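Local coordinates for protein TonB-dependent siderophore receptor (Pseudomonas aeruginosa 39016, PDB 5NEC) that probably takes up ferric siderophores, and drugs conjugated to siderophores, across the outer membrane with energy passed on by TonB, at residues 71-84 with 89-101. Sequence-based numbering, arbitrary orientation.
Sequences QDALRTVPGITFGA and NPTGDRPFIRGFD
Phe82 and Pro95 lie side by side on one face of an antiparallel pairing, strand 80-83 against 94-97, the ring leaning obliquely on the proline with CE1 of Phe82 3.6 Å from CB of Pro95. Gln71, from the preceding helix, lays its CG over the centre of one face of the Phe82 ring, 3.6 Å above the plane. The extended Gln71 chain carries NE2 to 3.1 Å from O of Gly92, while OE1 bonds to Lys710; the amide plane stands 62° from the carboxylate of Asp93, which bonds to Thr118. On the reverse side of the strands, Phe96 has CG beside its backbone N (chi1 -74°), which runs the ring along the neighbouring strand, its edge toward O of Thr81 and N of Gly83. Arg94 lays one guanidinium face against Ala84, whose C lies 3.3 Å above the plane, offset toward the rim, and Asp101 OD2 takes NH1 in plane at 2.7 Å through its syn lone pair. Backbone hydrogen bonds join Thr81 and Phe96 in both directions (Phe96 N to Thr81 O 2.7 Å), and Gly83 N to Arg94 O. A type I' turn from Ile97 to Phe100 adds strand 100-101, completing a small three-stranded sheet of the TonB-dependent receptor plug domain.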
loop_
_atom_site.group_PDB
_atom_site.type_symbol
_atom_site.label_atom_id
_atom_site.label_comp_id
_atom_site.label_asym_id
_atom_site.label_seq_id
_atom_site.Cartn_x
_atom_site.Cartn_y
_atom_site.Cartn_z
ATOM N N GLN A 71 -3.989 2.483 -1.906
ATOM C CA GLN A 71 -4.076 1.793 -3.213
ATOM C C GLN A 71 -4.391 2.731 -4.373
ATOM O O GLN A 71 -3.751 2.657 -5.414
ATOM C CB GLN A 71 -5.156 0.725 -3.213
ATOM C CG GLN A 71 -4.946 -0.380 -2.221
ATOM C CD GLN A 71 -5.921 -1.517 -2.421
ATOM O OE1 GLN A 71 -6.463 -1.734 -3.526
ATOM N NE2 GLN A 71 -6.148 -2.272 -1.344
ATOM N N ASP A 72 -5.407 3.567 -4.185
ATOM C CA ASP A 72 -5.787 4.629 -5.127
ATOM C C ASP A 72 -4.548 5.458 -5.531
ATOM O O ASP A 72 -4.283 5.675 -6.714
ATOM C CB ASP A 72 -6.842 5.528 -4.448
ATOM C CG ASP A 72 -7.777 6.245 -5.421
ATOM O OD1 ASP A 72 -7.676 6.076 -6.666
ATOM O OD2 ASP A 72 -8.650 6.990 -4.896
ATOM N N ALA A 73 -3.771 5.864 -4.527
ATOM C CA ALA A 73 -2.581 6.688 -4.731
ATOM C C ALA A 73 -1.461 5.938 -5.452
ATOM O O ALA A 73 -0.763 6.532 -6.281
ATOM C CB ALA A 73 -2.070 7.226 -3.395
ATOM N N LEU A 74 -1.292 4.649 -5.136
ATOM C CA LEU A 74 -0.228 3.839 -5.749
ATOM C C LEU A 74 -0.489 3.426 -7.208
ATOM O O LEU A 74 0.410 2.915 -7.856
ATOM C CB LEU A 74 0.112 2.615 -4.887
ATOM C CG LEU A 74 0.856 2.906 -3.582
ATOM C CD1 LEU A 74 0.837 1.667 -2.690
ATOM C CD2 LEU A 74 2.295 3.384 -3.808
ATOM N N ARG A 75 -1.685 3.683 -7.739
ATOM C CA ARG A 75 -1.926 3.510 -9.173
ATOM C C ARG A 75 -0.963 4.329 -10.047
ATOM O O ARG A 75 -0.724 3.965 -11.193
ATOM C CB ARG A 75 -3.394 3.798 -9.541
ATOM C CG ARG A 75 -3.771 5.246 -9.875
ATOM C CD ARG A 75 -5.291 5.418 -9.870
ATOM N NE ARG A 75 -5.756 6.722 -10.358
ATOM C CZ ARG A 75 -5.996 7.815 -9.619
ATOM N NH1 ARG A 75 -5.791 7.861 -8.297
ATOM N NH2 ARG A 75 -6.443 8.905 -10.230
ATOM N N THR A 76 -0.411 5.421 -9.490
ATOM C CA THR A 76 0.617 6.238 -10.161
ATOM C C THR A 76 2.014 5.606 -10.269
ATOM O O THR A 76 2.846 6.119 -10.980
ATOM C CB THR A 76 0.770 7.633 -9.483
ATOM O OG1 THR A 76 1.009 7.483 -8.074
ATOM C CG2 THR A 76 -0.460 8.476 -9.699
ATOM N N VAL A 77 2.279 4.527 -9.551
ATOM C CA VAL A 77 3.565 3.848 -9.615
ATOM C C VAL A 77 3.340 2.457 -10.198
ATOM O O VAL A 77 2.794 1.583 -9.518
ATOM C CB VAL A 77 4.211 3.738 -8.221
ATOM C CG1 VAL A 77 5.543 3.009 -8.310
ATOM C CG2 VAL A 77 4.398 5.130 -7.634
ATOM N N PRO A 78 3.795 2.230 -11.440
ATOM C CA PRO A 78 3.465 0.984 -12.144
ATOM C C PRO A 78 4.139 -0.232 -11.550
ATOM O O PRO A 78 5.205 -0.124 -10.953
ATOM C CB PRO A 78 4.005 1.238 -13.551
ATOM C CG PRO A 78 5.202 2.115 -13.316
ATOM C CD PRO A 78 4.826 3.009 -12.163
ATOM N N GLY A 79 3.507 -1.388 -11.714
ATOM C CA GLY A 79 4.054 -2.666 -11.210
ATOM C C GLY A 79 3.783 -3.007 -9.742
ATOM O O GLY A 79 4.353 -3.966 -9.213
ATOM N N ILE A 80 2.949 -2.219 -9.076
ATOM C CA ILE A 80 2.541 -2.501 -7.701
ATOM C C ILE A 80 1.111 -2.988 -7.815
ATOM O O ILE A 80 0.231 -2.215 -8.175
ATOM C CB ILE A 80 2.618 -1.249 -6.789
ATOM C CG1 ILE A 80 4.028 -0.652 -6.842
ATOM C CG2 ILE A 80 2.243 -1.598 -5.349
ATOM C CD1 ILE A 80 4.243 0.449 -5.844
ATOM N N THR A 81 0.893 -4.269 -7.555
ATOM C CA THR A 81 -0.448 -4.833 -7.560
ATOM C C THR A 81 -0.816 -5.305 -6.163
ATOM O O THR A 81 0.038 -5.612 -5.345
ATOM C CB THR A 81 -0.559 -6.013 -8.539
ATOM O OG1 THR A 81 0.172 -7.134 -8.021
ATOM C CG2 THR A 81 -0.003 -5.621 -9.879
ATOM N N PHE A 82 -2.109 -5.359 -5.914
ATOM C CA PHE A 82 -2.630 -5.824 -4.652
ATOM C C PHE A 82 -3.304 -7.162 -4.853
ATOM O O PHE A 82 -3.930 -7.391 -5.876
ATOM C CB PHE A 82 -3.550 -4.761 -4.089
ATOM C CG PHE A 82 -2.808 -3.541 -3.649
ATOM C CD1 PHE A 82 -2.325 -3.453 -2.345
ATOM C CD2 PHE A 82 -2.546 -2.513 -4.534
ATOM C CE1 PHE A 82 -1.631 -2.332 -1.923
ATOM C CE2 PHE A 82 -1.829 -1.405 -4.128
ATOM C CZ PHE A 82 -1.376 -1.310 -2.818
ATOM N N GLY A 83 -3.092 -8.064 -3.907
ATOM C CA GLY A 83 -3.772 -9.345 -3.893
ATOM C C GLY A 83 -4.125 -9.748 -2.470
ATOM O O GLY A 83 -4.449 -8.889 -1.631
ATOM N N ALA A 84 -4.048 -11.057 -2.207
ATOM C CA ALA A 84 -4.240 -11.619 -0.868
ATOM C C ALA A 84 -3.508 -12.972 -0.723
ATOM O O ALA A 84 -2.651 -13.327 -1.552
ATOM C CB ALA A 84 -5.726 -11.761 -0.567
ATOM N N ASN A 89 -9.340 -11.892 2.463
ATOM C CA ASN A 89 -9.658 -10.491 2.810
ATOM C C ASN A 89 -10.760 -9.839 1.912
ATOM O O ASN A 89 -10.658 -9.876 0.687
ATOM C CB ASN A 89 -8.371 -9.654 2.725
ATOM C CG ASN A 89 -8.270 -8.612 3.825
ATOM O OD1 ASN A 89 -7.987 -8.939 4.977
ATOM N ND2 ASN A 89 -8.465 -7.357 3.474
ATOM N N PRO A 90 -11.787 -9.199 2.509
ATOM C CA PRO A 90 -12.851 -8.586 1.680
ATOM C C PRO A 90 -12.396 -7.392 0.799
ATOM O O PRO A 90 -13.145 -6.975 -0.086
ATOM C CB PRO A 90 -13.897 -8.133 2.710
ATOM C CG PRO A 90 -13.180 -8.039 4.019
ATOM C CD PRO A 90 -12.005 -8.979 3.953
ATOM N N THR A 91 -11.219 -6.826 1.092
ATOM C CA THR A 91 -10.498 -5.904 0.200
ATOM C C THR A 91 -9.000 -6.187 0.394
ATOM O O THR A 91 -8.461 -5.883 1.458
ATOM C CB THR A 91 -10.754 -4.399 0.533
ATOM O OG1 THR A 91 -10.499 -4.157 1.923
ATOM C CG2 THR A 91 -12.180 -3.959 0.212
ATOM N N GLY A 92 -8.335 -6.767 -0.605
ATOM C CA GLY A 92 -6.930 -7.193 -0.475
ATOM C C GLY A 92 -5.934 -6.042 -0.338
ATOM O O GLY A 92 -5.699 -5.309 -1.301
ATOM N N ASP A 93 -5.346 -5.885 0.865
ATOM C CA ASP A 93 -4.477 -4.726 1.226
ATOM C C ASP A 93 -3.002 -5.099 1.257
ATOM O O ASP A 93 -2.187 -4.426 1.903
ATOM C CB ASP A 93 -4.867 -4.134 2.590
ATOM C CG ASP A 93 -6.350 -3.843 2.703
ATOM O OD1 ASP A 93 -6.899 -3.059 1.880
ATOM O OD2 ASP A 93 -6.997 -4.361 3.651
ATOM N N ARG A 94 -2.656 -6.149 0.504
ATOM C CA ARG A 94 -1.330 -6.724 0.473
ATOM C C ARG A 94 -0.642 -6.321 -0.837
ATOM O O ARG A 94 -0.987 -6.850 -1.880
ATOM C CB ARG A 94 -1.480 -8.235 0.560
ATOM C CG ARG A 94 -0.199 -9.031 0.326
ATOM C CD ARG A 94 -0.522 -10.487 0.028
ATOM N NE ARG A 94 -1.321 -11.117 1.084
ATOM C CZ ARG A 94 -1.028 -12.222 1.766
ATOM N NH1 ARG A 94 0.120 -12.884 1.597
ATOM N NH2 ARG A 94 -1.888 -12.634 2.700
ATOM N N PRO A 95 0.326 -5.392 -0.793
ATOM C CA PRO A 95 1.026 -5.032 -2.032
ATOM C C PRO A 95 2.052 -6.069 -2.519
ATOM O O PRO A 95 2.692 -6.728 -1.709
ATOM C CB PRO A 95 1.729 -3.721 -1.677
ATOM C CG PRO A 95 1.875 -3.759 -0.214
ATOM C CD PRO A 95 0.714 -4.531 0.327
ATOM N N PHE A 96 2.175 -6.200 -3.836
ATOM C CA PHE A 96 3.210 -7.009 -4.488
ATOM C C PHE A 96 4.112 -6.076 -5.288
ATOM O O PHE A 96 3.625 -5.271 -6.075
ATOM C CB PHE A 96 2.597 -8.049 -5.434
ATOM C CG PHE A 96 1.943 -9.206 -4.735
ATOM C CD1 PHE A 96 0.687 -9.054 -4.132
ATOM C CD2 PHE A 96 2.563 -10.451 -4.697
ATOM C CE1 PHE A 96 0.065 -10.136 -3.507
ATOM C CE2 PHE A 96 1.962 -11.529 -4.051
ATOM C CZ PHE A 96 0.706 -11.375 -3.467
ATOM N N ILE A 97 5.419 -6.177 -5.083
ATOM C CA ILE A 97 6.376 -5.258 -5.688
ATOM C C ILE A 97 7.426 -6.107 -6.400
ATOM O O ILE A 97 8.004 -7.008 -5.784
ATOM C CB ILE A 97 7.027 -4.344 -4.615
ATOM C CG1 ILE A 97 5.947 -3.527 -3.882
ATOM C CG2 ILE A 97 8.093 -3.433 -5.243
ATOM C CD1 ILE A 97 6.418 -2.861 -2.602
ATOM N N ARG A 98 7.645 -5.839 -7.692
ATOM C CA ARG A 98 8.498 -6.676 -8.547
ATOM C C ARG A 98 8.173 -8.162 -8.398
ATOM O O ARG A 98 9.076 -9.014 -8.290
ATOM C CB ARG A 98 9.974 -6.431 -8.269
ATOM C CG ARG A 98 10.448 -5.055 -8.677
ATOM C CD ARG A 98 11.927 -4.930 -8.370
ATOM N NE ARG A 98 12.509 -3.690 -8.870
ATOM C CZ ARG A 98 13.765 -3.303 -8.638
ATOM N NH1 ARG A 98 14.591 -4.053 -7.908
ATOM N NH2 ARG A 98 14.200 -2.151 -9.145
ATOM N N GLY A 99 6.865 -8.429 -8.360
ATOM C CA GLY A 99 6.319 -9.763 -8.255
ATOM C C GLY A 99 6.553 -10.504 -6.969
ATOM O O GLY A 99 6.505 -11.734 -6.957
ATOM N N PHE A 100 6.771 -9.762 -5.884
ATOM C CA PHE A 100 7.011 -10.363 -4.574
ATOM C C PHE A 100 6.153 -9.705 -3.491
ATOM O O PHE A 100 5.954 -8.492 -3.472
ATOM C CB PHE A 100 8.495 -10.305 -4.219
ATOM C CG PHE A 100 9.375 -11.191 -5.087
ATOM C CD1 PHE A 100 9.232 -12.579 -5.063
ATOM C CD2 PHE A 100 10.372 -10.638 -5.913
ATOM C CE1 PHE A 100 10.044 -13.396 -5.852
ATOM C CE2 PHE A 100 11.186 -11.449 -6.696
ATOM C CZ PHE A 100 11.016 -12.830 -6.670
ATOM N N ASP A 101 5.663 -10.546 -2.590
ATOM C CA ASP A 101 4.729 -10.178 -1.538
ATOM C C ASP A 101 5.394 -9.235 -0.534
ATOM O O ASP A 101 6.466 -9.552 -0.027
ATOM C CB ASP A 101 4.282 -11.467 -0.839
ATOM C CG ASP A 101 3.162 -11.253 0.154
ATOM O OD1 ASP A 101 2.963 -10.124 0.683
ATOM O OD2 ASP A 101 2.460 -12.258 0.414
#